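Local coordinates for N-acyl-D-glutamate deacylase (Bordetella bronchiseptica, PDB 3GIP), which probably hydrolyses N-acyl-D-glutamate to D-glutamate and a carboxylate, as a zinc-containing member of the amidohydrolase superfamily, at residues 136-141 with 455-460. Numbering follows the deposited sequence.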
loop_
_atom_site.group_PDB
_atom_site.type_symbol
_atom_site.label_atom_id
_atom_site.label_comp_id
_atom_site.label_asym_id
_atom_site.label_seq_id
_atom_site.Cartn_x
_atom_site.Cartn_y
_atom_site.Cartn_z
ATOM N N PRO A 136 16.319 -5.152 -1.265
ATOM C CA PRO A 136 15.097 -5.164 -2.077
ATOM C C PRO A 136 15.259 -4.337 -3.348
ATOM O O PRO A 136 16.105 -3.449 -3.411
ATOM C CB PRO A 136 14.057 -4.580 -1.128
ATOM C CG PRO A 136 14.861 -3.568 -0.356
ATOM C CD PRO A 136 16.134 -4.338 -0.049
ATOM N N MET A 137 14.446 -4.634 -4.357
ATOM C CA MET A 137 14.506 -3.913 -5.625
ATOM C C MET A 137 14.127 -2.447 -5.438
ATOM O O MET A 137 14.662 -1.562 -6.110
ATOM C CB MET A 137 13.556 -4.552 -6.642
ATOM C CG MET A 137 13.670 -3.963 -8.040
ATOM S SD MET A 137 15.279 -4.288 -8.794
ATOM C CE MET A 137 15.012 -5.955 -9.431
ATOM N N ILE A 138 13.188 -2.204 -4.532
ATOM C CA ILE A 138 12.729 -0.853 -4.235
ATOM C C ILE A 138 12.862 -0.611 -2.734
ATOM O O ILE A 138 13.184 -1.531 -1.978
ATOM C CB ILE A 138 11.247 -0.645 -4.657
ATOM C CG1 ILE A 138 10.326 -1.563 -3.850
ATOM C CG2 ILE A 138 11.089 -0.920 -6.145
ATOM C CD1 ILE A 138 8.837 -1.311 -4.102
ATOM N N ASN A 139 12.619 0.621 -2.298
ATOM C CA ASN A 139 12.727 0.937 -0.878
ATOM C C ASN A 139 11.578 0.313 -0.108
ATOM O O ASN A 139 10.462 0.189 -0.622
ATOM C CB ASN A 139 12.741 2.450 -0.666
ATOM C CG ASN A 139 13.862 3.123 -1.418
ATOM O OD1 ASN A 139 13.627 3.986 -2.267
ATOM N ND2 ASN A 139 15.095 2.727 -1.119
ATOM N N VAL A 140 11.857 -0.075 1.132
ATOM C CA VAL A 140 10.854 -0.713 1.969
ATOM C C VAL A 140 10.707 -0.115 3.361
ATOM O O VAL A 140 11.676 -0.022 4.117
ATOM C CB VAL A 140 11.167 -2.216 2.141
ATOM C CG1 VAL A 140 10.086 -2.884 2.980
ATOM C CG2 VAL A 140 11.285 -2.879 0.779
ATOM N N ALA A 141 9.485 0.293 3.686
ATOM C CA ALA A 141 9.159 0.827 5.003
ATOM C C ALA A 141 8.194 -0.216 5.544
ATOM O O ALA A 141 7.408 -0.781 4.778
ATOM C CB ALA A 141 8.472 2.182 4.887
ATOM N N VAL A 455 12.903 4.148 -14.377
ATOM C CA VAL A 455 12.772 4.290 -12.935
ATOM C C VAL A 455 14.116 4.117 -12.249
ATOM O O VAL A 455 14.851 3.168 -12.529
ATOM C CB VAL A 455 11.804 3.242 -12.345
ATOM C CG1 VAL A 455 11.686 3.439 -10.838
ATOM C CG2 VAL A 455 10.437 3.361 -13.000
ATOM N N LEU A 456 14.432 5.051 -11.357
ATOM C CA LEU A 456 15.665 4.992 -10.590
ATOM C C LEU A 456 15.295 4.846 -9.124
ATOM O O LEU A 456 14.351 5.478 -8.643
ATOM C CB LEU A 456 16.486 6.276 -10.750
ATOM C CG LEU A 456 16.999 6.697 -12.126
ATOM C CD1 LEU A 456 17.770 8.009 -11.985
ATOM C CD2 LEU A 456 17.895 5.613 -12.706
ATOM N N VAL A 457 16.025 3.989 -8.424
ATOM C CA VAL A 457 15.830 3.787 -6.998
ATOM C C VAL A 457 17.195 4.134 -6.422
ATOM O O VAL A 457 18.189 3.479 -6.733
ATOM C CB VAL A 457 15.474 2.324 -6.662
ATOM C CG1 VAL A 457 15.546 2.099 -5.159
ATOM C CG2 VAL A 457 14.069 2.007 -7.165
ATOM N N ASN A 458 17.244 5.188 -5.615
ATOM C CA ASN A 458 18.501 5.631 -5.023
ATOM C C ASN A 458 19.573 5.814 -6.097
ATOM O O ASN A 458 20.735 5.436 -5.917
ATOM C CB ASN A 458 18.951 4.630 -3.958
ATOM C CG ASN A 458 17.964 4.532 -2.811
ATOM O OD1 ASN A 458 17.589 3.440 -2.387
ATOM N ND2 ASN A 458 17.540 5.682 -2.299
ATOM N N GLY A 459 19.159 6.393 -7.220
ATOM C CA GLY A 459 20.071 6.661 -8.318
ATOM C C GLY A 459 20.398 5.517 -9.260
ATOM O O GLY A 459 21.065 5.727 -10.276
ATOM N N ALA A 460 19.942 4.311 -8.940
ATOM C CA ALA A 460 20.220 3.155 -9.788
ATOM C C ALA A 460 18.998 2.736 -10.596
ATOM O O ALA A 460 17.884 2.691 -10.078
ATOM C CB ALA A 460 20.703 1.992 -8.934
#
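Val457 reaches across to the backbone of Met137 and Ile138, and it illustrates how a branched residue at the base of a tight turn can tie a hairpin to the foot of a barrel strand. Its CB already lies 4.0 Å from Met137 O. Beyond CB the side chain forks. Val457 CG1, anti to the backbone N (chi1 169°), points at the chain where it passes from Met137 to Ile138, 4.2 Å from Ile138 CA, and also meets the amide end of Asn139. Val457 CG2 faces the same oxygen, 3.8 Å from Met137 O, and touches Ile138 CG2. The carbonyl oxygen of Met137 is thus buried against both methyls and has no polar partner in the model. Next to this apolar patch the amides of Asn139 and Asn458 reach toward each other from the two segments, their planes 60° apart. Val457 to Ala460 form a type I' turn, closed by the hydrogen bond from Ala460 N to Val457 O (2.9 Å). A second, from Val457 N to Ala460 O (2.8 Å), makes Val457 and Ala460 a hydrogen-bonded pair of the antiparallel hairpin; Asn458 and Gly459 take the turn's two central positions, and Asp427 accepts a hydrogen bond from Asn458 N. The hairpin of strands 452-457 and 460-463 thereby abuts the start of strand 139-145, one of the parallel strands of the TIM-barrel-type amidohydrolase domain. Strand 87-92 runs beside that strand and touches Val457 through Thr88, while helix 80-83 packs on Met137 and Ile138.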